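Local coordinates for URE2 protein (PDB 1K0D) that represses nitrogen catabolic genes by holding GATA activators in the cytoplasm and, as a GST-superfamily homodimer, reduces hydrogen peroxide with glutathione, at residues 36-40 and 41-45; 95-98 and 99-103; 153-156 and 157-161; 127-130 and 131-135; 165-168 and 169-173. All coordinates share one frame; numbering follows the deposited sequence.

Interaction 1 (36-40 and 41-45); sequences IVLSE and LGFHY
Leu38 and Tyr45 meet where helix 29-40 ends and the chain turns back toward strand 45-49. Leu38 can be followed outward. Its CB lies beside the ring atoms CD2 and CE2 of Tyr45. Its CG comes closer, 3.5 Å from Tyr45 CD2. At the tip the two methyls part. CD2 sits over one face of the Tyr45 ring, 3.7 Å from the ring centroid and 21° off its normal, a CH-pi contact. Leu38 CD1 turns the other way and stands 4.0 Å from Phe43 CB. Tyr45 chi1 is 67°, with CG between the backbone N and the carbonyl carbon, and this brings the ring face onto Leu38.

The turn itself is a Schellman motif. Phe43 N donates to Leu38 O at 2.9 Å, and Gly42 N donates to Ser39 O at 3.1 Å. Gly42 has a positive phi of 78°, which favours glycine. One step earlier, Leu41 N still bonds to Val37 O as in a helix. Beside that bond, Val37 CG1 and Leu41 CD1 pack side by side at 3.6 Å. Leu41 and Leu38 also rest on Leu94 of helix 87-102, within the thioredoxin-like domain. Glu40 forms a salt bridge with Arg250. The chemistry thus divides in two: backbone bonds close the helix end, while apolar side chains join the turn to the domain interior.

Interaction 2 (95-98 and 99-103); sequences VNKY and YKETG
Tyr98 and Thr102 meet in the last turn of helix 87-102, a helix of the thioredoxin-like N-terminal domain of the GST fold. The backbone bonds are regular i to i+4 pairs. Tyr99 N, Lys100 N, Glu101 N and Thr102 N donate to Val95 O, Asn96 O, Lys97 O and Tyr98 O. Gly103 then leaves the helix with a positive phi of 81°.

One carbonyl takes a side-chain bond as well. Tyr98 O accepts from Thr102 N at 2.9 Å and from Thr102 OG1 at 3.0 Å. The two donors come from opposite faces of the carbonyl plane. Thr102 OG1 also bonds to Asn104 just beyond the helix.

Between charged side chains the contact is through carbon. Lys97 is fully extended and crosses Glu101, with Lys97 CG 3.7 Å from Glu101 OE1. Their charged ends do not touch, since Lys97 NZ lies 4.8 Å from Glu101 OE2. Lys97 NZ instead forms a salt bridge with Asp76 and a hydrogen bond with Tyr20. On another side of the helix, Asn96 and Lys100 pack on Leu112 of the second subunit.

The aromatic contact is a CH-pi pair. Thr102 chi1 is 72°, which sets CG2 anti to the carbonyl carbon. From there Thr102 CG2 lies over one face of the Tyr98 ring, 4.0 Å from its centroid and 17° off the normal.

Interaction 3 (153-156 and 157-161); sequences RYTD and EVRRV
Thr155 and Arg159 run together up one flank of helix 148-176, one turn apart. Thr155 CG2 touches Arg159 NH2 at 3.6 Å, an approach oblique to the guanidinium plane. Thr155 OG1 bonds back to Val151 O, and Arg159 NH1 forms a salt bridge with Glu236.

The four backbone carbonyls of 153-156 are each bonded. They accept from the N of Glu157, Val158, Arg159 and Arg160. The bond from Glu157 N to Arg153 O is 3.2 Å. That from Arg160 N to Asp156 O is 2.9 Å.

Glu157 OE1 and Arg160 NH1 form a salt bridge of 2.7 Å. Glu157 bends at chi2 (59°), which brings its carboxylate round to the arginine. Arg153 NE makes a weak bond of 3.4 Å to Tyr154 OH. That hydroxyl lies against the amide of Gln135 of the second subunit, though the details of that bond are doubtful. Asp156 OD2 stays 4.8 Å from Arg159 NE, too far for a salt bridge.

The helix belongs to the helical C-terminal domain of the GST fold, where Tyr154 and Glu157 pack on Met132 of helix 112-142. Arg160 stands near Arg70 of the second subunit, a glutathione-binding residue. Glu157 probably steadies Arg160 and tempers the positive charge there.

Interaction 4 (127-130 and 131-135); sequences SGHA and PMIGQ
Ile133 presses its CD1 methyl onto one face of the His129 imidazole. The two side chains run obliquely to each other. CD1 is 3.6 Å from the ring centroid and 21° off the ring normal, a CH-pi contact. It is displaced toward the rim, so its closest ring atom is His129 NE2 at 3.4 Å. His129 CG is anti to the backbone N (chi1 172°) and Ile133 CG1 is anti to its own carbonyl carbon (chi1 -69°). These settings direct the ring and the methyl at one another. Both ring nitrogens are engaged: ND1 with Gln125 and NE2 with the hydroxyl of Tyr162. The imidazole is therefore fixed in its rotation. Phe219 and Trp222 add further aromatic contacts.

Pro131 is placed differently. Its ring reaches back along the helix, with CG 3.3 Å from Ser127 O. Having no N-H, it cannot return a bond to that carbonyl. The helix is kinked here, because the N atoms of Pro131 and Met132 have no bond to the turn before. Met132 CG sits 3.0 Å from Gly128 O, and Met132 itself leans on Tyr154 and Glu157 of helix 148-176. Regular bonding resumes with Ile133 N to His129 O, 3.1 Å, and Gly134 N to Ala130 O, 2.9 Å.

Ser127 touches bound glutathione, and its OG bonds to Thr126 of the second subunit. At this end the kinked helix, with a wider pi-type turn before its proline, borders the glutathione pocket. It is helix 112-142 of the all-helical C-terminal domain of the GST fold.

Interaction 5 (165-168 and 169-173); sequences VEMA and LAERR
Four i to i+4 bonds join the two halves of this piece of helix 148-176, from Leu169 N to Val165 O at 2.9 Å through to Arg172 N to Ala168 O at 3.1 Å. The apolar pair comes first. Val165 and Leu169 stack one turn apart along the same flank, with Val165 CG1 3.9 Å from Leu169 CD1. Leu169 CG also rests 3.2 Å from Val165 O. This flank faces helix 238-248, where Val165 meets Val240, Leu169 meets Glu239 and Trp243, and the carboxylate of Glu166 accepts from the backbone N of Glu239 and Val240.

Met167 and Glu171 make a second pair on another side of the helix. Glu171 OE2 comes 3.3 Å from Met167 CG, a carbon-oxygen contact. Met167 also packs on Val63 of the second subunit.

Arg172 bends at chi2 (-73°) and folds back over the turn before. This brings Arg172 NH1 2.9 Å from Ala168 O, but the angle is too poor for a hydrogen bond. Ala168 CB is 3.9 Å from the same NH1 of Arg172. Arg172 NH2 bonds instead to Leu207 O.

The helix is part of the helical C-terminal domain of the GST fold. Its chemistry here differs from side to side: the apolar Val165 and Leu169 face helix 238-248, while the charged chains of Glu171 and Arg172 run back along the preceding turn and cover its carbonyls with their carbon stems.

All five contacts lie in the GST-like region of Ure2p, a separate part from its prion domain. Interactions 1 and 2 belong to the N-terminal, thioredoxin-like domain; interactions 4, 3 and 5 follow along the chain in the helical C-terminal domain. Interactions 1 and 2 touch, their centres about 13 Å apart, as helix 29-40 with its following turn packs on helix 87-102. Interactions 3 and 4 are closer, about 9 Å between centres, where helices 112-142 and 148-176 pack together. Interactions 3 and 5 share the latter helix, about 18 Å between centres. Interactions 1 and 4, in different domains, have centres about 25 Å apart. Interactions 2 to 5 each reach the second subunit, so both domains contribute to the homodimer.

Interaction 1 (36-40 and 41-45)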
# COMPACT_ATOMS: atom_id res chain seq x y z
N ILE B 36 6.64 13.79 -8.20
CA ILE B 36 6.81 13.32 -9.57
C ILE B 36 5.48 13.17 -10.32
O ILE B 36 5.33 13.68 -11.43
CB ILE B 36 7.56 11.98 -9.59
CG1 ILE B 36 9.05 12.21 -9.28
CG2 ILE B 36 7.39 11.30 -10.95
CD1 ILE B 36 9.86 10.96 -9.19
N VAL B 37 4.51 12.49 -9.71
CA VAL B 37 3.23 12.30 -10.38
C VAL B 37 2.48 13.62 -10.50
O VAL B 37 1.80 13.88 -11.50
CB VAL B 37 2.36 11.28 -9.63
CG1 VAL B 37 0.97 11.18 -10.27
CG2 VAL B 37 3.06 9.93 -9.66
N LEU B 38 2.59 14.45 -9.47
CA LEU B 38 1.96 15.76 -9.46
C LEU B 38 2.53 16.56 -10.65
O LEU B 38 1.80 17.22 -11.41
CB LEU B 38 2.32 16.46 -8.14
CG LEU B 38 1.32 17.17 -7.22
CD1 LEU B 38 -0.06 16.52 -7.23
CD2 LEU B 38 1.90 17.16 -5.80
N SER B 39 3.85 16.48 -10.83
CA SER B 39 4.50 17.20 -11.91
C SER B 39 4.18 16.62 -13.29
O SER B 39 3.89 17.37 -14.21
CB SER B 39 6.02 17.22 -11.69
OG SER B 39 6.68 17.70 -12.84
N GLU B 40 4.23 15.30 -13.42
CA GLU B 40 3.93 14.66 -14.70
C GLU B 40 2.51 14.94 -15.19
O GLU B 40 2.28 15.07 -16.40
CB GLU B 40 4.13 13.14 -14.59
CG GLU B 40 5.58 12.66 -14.80
CD GLU B 40 6.04 12.77 -16.27
OE1 GLU B 40 7.24 12.51 -16.54
OE2 GLU B 40 5.21 13.09 -17.15
N LEU B 41 1.56 15.05 -14.27
CA LEU B 41 0.18 15.30 -14.63
C LEU B 41 -0.13 16.78 -14.84
O LEU B 41 -1.25 17.13 -15.20
CB LEU B 41 -0.77 14.73 -13.57
CG LEU B 41 -0.70 13.20 -13.43
CD1 LEU B 41 -1.53 12.76 -12.25
CD2 LEU B 41 -1.20 12.55 -14.71
N GLY B 42 0.86 17.64 -14.60
CA GLY B 42 0.65 19.06 -14.78
C GLY B 42 -0.10 19.74 -13.65
O GLY B 42 -0.61 20.85 -13.81
N PHE B 43 -0.18 19.09 -12.50
CA PHE B 43 -0.87 19.66 -11.35
C PHE B 43 0.06 20.65 -10.66
O PHE B 43 1.21 20.34 -10.33
CB PHE B 43 -1.31 18.55 -10.39
CG PHE B 43 -2.50 17.75 -10.88
CD1 PHE B 43 -2.52 16.36 -10.75
CD2 PHE B 43 -3.60 18.38 -11.44
CE1 PHE B 43 -3.63 15.60 -11.18
CE2 PHE B 43 -4.71 17.63 -11.88
CZ PHE B 43 -4.72 16.24 -11.74
N HIS B 44 -0.44 21.87 -10.44
CA HIS B 44 0.34 22.91 -9.79
C HIS B 44 0.23 22.77 -8.27
O HIS B 44 -0.86 22.74 -7.72
CB HIS B 44 -0.16 24.28 -10.26
CG HIS B 44 0.06 24.53 -11.72
ND1 HIS B 44 1.32 24.73 -12.26
CD2 HIS B 44 -0.80 24.55 -12.77
CE1 HIS B 44 1.22 24.87 -13.57
NE2 HIS B 44 -0.05 24.76 -13.90
N TYR B 45 1.38 22.68 -7.61
CA TYR B 45 1.39 22.48 -6.16
C TYR B 45 2.47 23.25 -5.41
O TYR B 45 3.42 23.75 -6.00
CB TYR B 45 1.57 20.99 -5.87
CG TYR B 45 2.93 20.45 -6.29
CD1 TYR B 45 3.95 20.26 -5.35
CD2 TYR B 45 3.20 20.13 -7.62
CE1 TYR B 45 5.20 19.78 -5.73
CE2 TYR B 45 4.46 19.65 -8.01
CZ TYR B 45 5.45 19.47 -7.05
OH TYR B 45 6.69 19.00 -7.42

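Interaction 2 (95-98 and 99-103)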
# COMPACT_ATOMS: atom_id res chain seq x y z
N VAL B 95 -4.28 10.19 -10.51
CA VAL B 95 -4.58 9.69 -11.85
C VAL B 95 -6.09 9.56 -12.07
O VAL B 95 -6.57 9.78 -13.18
CB VAL B 95 -3.87 8.35 -12.13
CG1 VAL B 95 -2.37 8.54 -12.00
CG2 VAL B 95 -4.37 7.26 -11.19
N ASN B 96 -6.84 9.23 -11.02
CA ASN B 96 -8.29 9.12 -11.15
C ASN B 96 -8.87 10.49 -11.49
O ASN B 96 -9.72 10.60 -12.38
CB ASN B 96 -8.92 8.61 -9.84
CG ASN B 96 -9.05 7.10 -9.82
OD1 ASN B 96 -9.94 6.53 -10.46
ND2 ASN B 96 -8.16 6.43 -9.10
N LYS B 97 -8.40 11.51 -10.79
CA LYS B 97 -8.87 12.87 -11.01
C LYS B 97 -8.51 13.38 -12.40
O LYS B 97 -9.35 13.95 -13.09
CB LYS B 97 -8.28 13.82 -9.95
CG LYS B 97 -8.90 15.20 -9.98
CD LYS B 97 -8.47 16.04 -8.80
CE LYS B 97 -9.25 17.35 -8.76
NZ LYS B 97 -8.94 18.14 -7.54
N TYR B 98 -7.25 13.19 -12.79
CA TYR B 98 -6.79 13.63 -14.10
C TYR B 98 -7.65 13.01 -15.20
O TYR B 98 -8.07 13.68 -16.14
CB TYR B 98 -5.33 13.23 -14.34
CG TYR B 98 -4.78 13.76 -15.65
CD1 TYR B 98 -4.21 15.04 -15.71
CD2 TYR B 98 -4.92 13.04 -16.84
CE1 TYR B 98 -3.81 15.59 -16.91
CE2 TYR B 98 -4.51 13.59 -18.06
CZ TYR B 98 -3.95 14.87 -18.08
OH TYR B 98 -3.57 15.45 -19.26
N TYR B 99 -7.90 11.72 -15.06
CA TYR B 99 -8.69 10.99 -16.03
C TYR B 99 -10.13 11.45 -16.13
O TYR B 99 -10.65 11.61 -17.23
CB TYR B 99 -8.66 9.50 -15.71
CG TYR B 99 -9.59 8.69 -16.59
CD1 TYR B 99 -9.47 8.72 -17.99
CD2 TYR B 99 -10.59 7.89 -16.03
CE1 TYR B 99 -10.32 7.97 -18.80
CE2 TYR B 99 -11.45 7.14 -16.84
CZ TYR B 99 -11.30 7.19 -18.21
OH TYR B 99 -12.13 6.43 -19.01
N LYS B 100 -10.79 11.68 -15.00
CA LYS B 100 -12.18 12.10 -15.09
C LYS B 100 -12.29 13.53 -15.58
O LYS B 100 -13.30 13.91 -16.17
CB LYS B 100 -12.90 11.93 -13.75
CG LYS B 100 -12.65 13.03 -12.73
CD LYS B 100 -13.73 13.02 -11.66
CE LYS B 100 -15.11 13.22 -12.28
NZ LYS B 100 -16.21 13.10 -11.28
N GLU B 101 -11.25 14.33 -15.37
CA GLU B 101 -11.27 15.71 -15.82
C GLU B 101 -10.93 15.88 -17.31
O GLU B 101 -11.53 16.70 -18.00
CB GLU B 101 -10.32 16.57 -14.99
CG GLU B 101 -10.69 16.65 -13.52
CD GLU B 101 -9.87 17.67 -12.75
OE1 GLU B 101 -8.62 17.60 -12.81
OE2 GLU B 101 -10.47 18.54 -12.09
N THR B 102 -9.98 15.09 -17.81
CA THR B 102 -9.57 15.21 -19.21
C THR B 102 -10.03 14.10 -20.15
O THR B 102 -9.99 14.27 -21.37
CB THR B 102 -8.03 15.29 -19.33
OG1 THR B 102 -7.47 13.99 -19.06
CG2 THR B 102 -7.46 16.30 -18.34
N GLY B 103 -10.45 12.96 -19.60
CA GLY B 103 -10.87 11.85 -20.43
C GLY B 103 -9.66 11.06 -20.93
O GLY B 103 -9.79 10.07 -21.65

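Interaction 3 (153-156 and 157-161)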
# COMPACT_ATOMS: atom_id res chain seq x y z
N ARG B 153 19.13 -9.73 6.57
CA ARG B 153 17.75 -10.13 6.30
C ARG B 153 17.07 -9.15 5.35
O ARG B 153 16.52 -9.54 4.32
CB ARG B 153 16.95 -10.21 7.61
CG ARG B 153 15.45 -10.37 7.45
CD ARG B 153 14.76 -10.34 8.80
NE ARG B 153 13.31 -10.22 8.68
CZ ARG B 153 12.51 -11.18 8.23
NH1 ARG B 153 13.00 -12.35 7.86
NH2 ARG B 153 11.20 -10.97 8.16
N TYR B 154 17.12 -7.87 5.68
CA TYR B 154 16.48 -6.86 4.86
C TYR B 154 17.19 -6.50 3.56
O TYR B 154 16.54 -6.19 2.56
CB TYR B 154 16.23 -5.62 5.71
CG TYR B 154 15.26 -5.93 6.82
CD1 TYR B 154 15.67 -5.99 8.15
CD2 TYR B 154 13.92 -6.24 6.52
CE1 TYR B 154 14.78 -6.37 9.15
CE2 TYR B 154 13.03 -6.62 7.52
CZ TYR B 154 13.47 -6.69 8.83
OH TYR B 154 12.59 -7.07 9.81
N THR B 155 18.52 -6.54 3.57
CA THR B 155 19.26 -6.23 2.35
C THR B 155 18.97 -7.33 1.32
O THR B 155 18.82 -7.05 0.13
CB THR B 155 20.76 -6.15 2.62
OG1 THR B 155 21.00 -5.22 3.68
CG2 THR B 155 21.48 -5.66 1.37
N ASP B 156 18.90 -8.57 1.78
CA ASP B 156 18.61 -9.69 0.90
C ASP B 156 17.21 -9.54 0.30
O ASP B 156 17.00 -9.80 -0.88
CB ASP B 156 18.67 -11.01 1.66
CG ASP B 156 20.08 -11.46 1.95
OD1 ASP B 156 20.23 -12.50 2.62
OD2 ASP B 156 21.02 -10.78 1.51
N GLU B 157 16.26 -9.13 1.13
CA GLU B 157 14.88 -8.96 0.67
C GLU B 157 14.79 -7.89 -0.41
O GLU B 157 14.07 -8.05 -1.39
CB GLU B 157 13.95 -8.63 1.84
CG GLU B 157 12.48 -8.44 1.44
CD GLU B 157 11.86 -9.67 0.78
OE1 GLU B 157 10.72 -9.56 0.28
OE2 GLU B 157 12.51 -10.75 0.75
N VAL B 158 15.52 -6.79 -0.22
CA VAL B 158 15.51 -5.72 -1.21
C VAL B 158 16.07 -6.20 -2.55
O VAL B 158 15.53 -5.86 -3.61
CB VAL B 158 16.30 -4.48 -0.72
CG1 VAL B 158 16.33 -3.41 -1.80
CG2 VAL B 158 15.63 -3.93 0.53
N ARG B 159 17.14 -7.00 -2.52
CA ARG B 159 17.72 -7.52 -3.76
C ARG B 159 16.72 -8.48 -4.39
O ARG B 159 16.63 -8.59 -5.61
CB ARG B 159 19.02 -8.29 -3.51
CG ARG B 159 20.23 -7.43 -3.24
CD ARG B 159 21.47 -8.31 -3.14
NE ARG B 159 22.36 -7.85 -2.08
CZ ARG B 159 23.22 -6.85 -2.20
NH1 ARG B 159 23.32 -6.19 -3.35
NH2 ARG B 159 23.96 -6.49 -1.17
N ARG B 160 16.00 -9.20 -3.54
CA ARG B 160 15.01 -10.14 -4.01
C ARG B 160 13.89 -9.39 -4.75
O ARG B 160 13.53 -9.76 -5.87
CB ARG B 160 14.43 -10.93 -2.84
CG ARG B 160 13.31 -11.88 -3.23
CD ARG B 160 12.51 -12.33 -2.03
NE ARG B 160 11.19 -12.78 -2.45
CZ ARG B 160 10.10 -12.02 -2.44
NH1 ARG B 160 10.14 -10.77 -2.02
NH2 ARG B 160 8.95 -12.53 -2.88
N VAL B 161 13.34 -8.34 -4.14
CA VAL B 161 12.26 -7.61 -4.79
C VAL B 161 12.75 -6.94 -6.07
O VAL B 161 12.00 -6.82 -7.04
CB VAL B 161 11.59 -6.58 -3.84
CG1 VAL B 161 10.95 -7.31 -2.66
CG2 VAL B 161 12.60 -5.57 -3.34

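Interaction 4 (127-130 and 131-135)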
# COMPACT_ATOMS: atom_id res chain seq x y z
N SER B 127 4.29 -1.58 -0.27
CA SER B 127 4.27 -2.57 0.81
C SER B 127 5.43 -3.56 0.88
O SER B 127 5.79 -4.00 1.97
CB SER B 127 2.95 -3.35 0.75
OG SER B 127 1.84 -2.44 0.74
N GLY B 128 6.01 -3.91 -0.26
CA GLY B 128 7.11 -4.87 -0.24
C GLY B 128 8.50 -4.32 -0.54
O GLY B 128 9.50 -4.91 -0.15
N HIS B 129 8.54 -3.19 -1.23
CA HIS B 129 9.77 -2.53 -1.64
C HIS B 129 10.22 -1.46 -0.63
O HIS B 129 11.23 -1.63 0.07
CB HIS B 129 9.53 -1.94 -3.03
CG HIS B 129 10.62 -1.06 -3.55
ND1 HIS B 129 10.53 0.32 -3.53
CD2 HIS B 129 11.78 -1.35 -4.19
CE1 HIS B 129 11.58 0.83 -4.15
NE2 HIS B 129 12.36 -0.16 -4.55
N ALA B 130 9.46 -0.37 -0.53
CA ALA B 130 9.81 0.73 0.36
C ALA B 130 10.00 0.35 1.82
O ALA B 130 10.98 0.74 2.45
CB ALA B 130 8.76 1.84 0.23
N PRO B 131 9.06 -0.42 2.40
CA PRO B 131 9.21 -0.80 3.81
C PRO B 131 10.51 -1.55 4.09
O PRO B 131 11.16 -1.32 5.11
CB PRO B 131 7.98 -1.67 4.07
CG PRO B 131 6.96 -1.09 3.13
CD PRO B 131 7.76 -0.88 1.87
N MET B 132 10.88 -2.44 3.17
CA MET B 132 12.09 -3.23 3.32
C MET B 132 13.36 -2.38 3.19
O MET B 132 14.32 -2.57 3.94
CB MET B 132 12.11 -4.36 2.29
CG MET B 132 10.98 -5.37 2.47
SD MET B 132 11.03 -6.19 4.10
CE MET B 132 9.74 -5.31 4.98
N ILE B 133 13.37 -1.45 2.25
CA ILE B 133 14.52 -0.58 2.09
C ILE B 133 14.64 0.20 3.39
O ILE B 133 15.73 0.45 3.89
CB ILE B 133 14.34 0.39 0.92
CG1 ILE B 133 14.38 -0.40 -0.40
CG2 ILE B 133 15.43 1.46 0.95
CD1 ILE B 133 14.05 0.46 -1.63
N GLY B 134 13.48 0.57 3.94
CA GLY B 134 13.46 1.31 5.19
C GLY B 134 14.03 0.52 6.36
O GLY B 134 14.74 1.07 7.19
N GLN B 135 13.74 -0.78 6.42
CA GLN B 135 14.25 -1.58 7.52
C GLN B 135 15.76 -1.81 7.36
O GLN B 135 16.48 -1.84 8.36
CB GLN B 135 13.53 -2.93 7.60
CG GLN B 135 12.00 -2.83 7.75
CD GLN B 135 11.56 -1.65 8.60
OE1 GLN B 135 10.91 -0.73 8.10
NE2 GLN B 135 11.91 -1.66 9.87

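Interaction 5 (165-168 and 169-173)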
# COMPACT_ATOMS: atom_id res chain seq x y z
N VAL B 165 11.42 -7.21 -10.18
CA VAL B 165 11.25 -6.13 -11.15
C VAL B 165 12.13 -6.38 -12.38
O VAL B 165 11.70 -6.20 -13.52
CB VAL B 165 11.63 -4.77 -10.53
CG1 VAL B 165 11.53 -3.68 -11.58
CG2 VAL B 165 10.70 -4.45 -9.36
N GLU B 166 13.37 -6.81 -12.15
CA GLU B 166 14.31 -7.09 -13.22
C GLU B 166 13.73 -8.15 -14.15
O GLU B 166 13.68 -7.97 -15.37
CB GLU B 166 15.64 -7.59 -12.64
CG GLU B 166 16.70 -7.90 -13.69
CD GLU B 166 17.29 -6.65 -14.32
OE1 GLU B 166 18.09 -6.78 -15.27
OE2 GLU B 166 16.95 -5.53 -13.87
N MET B 167 13.28 -9.26 -13.57
CA MET B 167 12.69 -10.36 -14.33
C MET B 167 11.51 -9.88 -15.18
O MET B 167 11.45 -10.16 -16.38
CB MET B 167 12.25 -11.47 -13.36
CG MET B 167 11.49 -12.63 -14.00
SD MET B 167 11.27 -14.06 -12.88
CE MET B 167 9.96 -13.44 -11.75
N ALA B 168 10.57 -9.16 -14.56
CA ALA B 168 9.41 -8.66 -15.29
C ALA B 168 9.84 -7.78 -16.47
O ALA B 168 9.29 -7.90 -17.56
CB ALA B 168 8.51 -7.88 -14.35
N LEU B 169 10.81 -6.90 -16.24
CA LEU B 169 11.28 -6.03 -17.31
C LEU B 169 11.95 -6.85 -18.42
O LEU B 169 11.77 -6.58 -19.61
CB LEU B 169 12.26 -4.98 -16.76
CG LEU B 169 11.66 -3.93 -15.83
CD1 LEU B 169 12.78 -3.09 -15.21
CD2 LEU B 169 10.69 -3.04 -16.60
N ALA B 170 12.73 -7.85 -18.02
CA ALA B 170 13.40 -8.73 -18.97
C ALA B 170 12.38 -9.44 -19.84
O ALA B 170 12.53 -9.53 -21.06
CB ALA B 170 14.26 -9.74 -18.23
N GLU B 171 11.32 -9.96 -19.22
CA GLU B 171 10.27 -10.66 -19.97
C GLU B 171 9.55 -9.74 -20.95
O GLU B 171 9.18 -10.17 -22.04
CB GLU B 171 9.25 -11.29 -19.02
CG GLU B 171 9.82 -12.39 -18.15
CD GLU B 171 8.77 -12.99 -17.23
OE1 GLU B 171 7.80 -13.59 -17.76
OE2 GLU B 171 8.91 -12.86 -16.00
N ARG B 172 9.35 -8.48 -20.56
CA ARG B 172 8.68 -7.52 -21.44
C ARG B 172 9.54 -7.29 -22.68
O ARG B 172 9.03 -7.13 -23.79
CB ARG B 172 8.48 -6.19 -20.73
CG ARG B 172 7.66 -6.24 -19.46
CD ARG B 172 6.19 -6.45 -19.74
NE ARG B 172 5.44 -6.40 -18.49
CZ ARG B 172 5.56 -7.29 -17.50
NH1 ARG B 172 6.41 -8.31 -17.63
NH2 ARG B 172 4.85 -7.15 -16.39
N ARG B 173 10.85 -7.26 -22.48
CA ARG B 173 11.78 -7.04 -23.57
C ARG B 173 11.80 -8.26 -24.49
O ARG B 173 11.73 -8.12 -25.72
CB ARG B 173 13.18 -6.79 -23.01
CG ARG B 173 14.26 -6.65 -24.06
CD ARG B 173 15.32 -5.69 -23.58
NE ARG B 173 14.82 -4.32 -23.64
CZ ARG B 173 15.19 -3.36 -22.81
NH1 ARG B 173 14.69 -2.14 -22.94
NH2 ARG B 173 16.04 -3.61 -21.83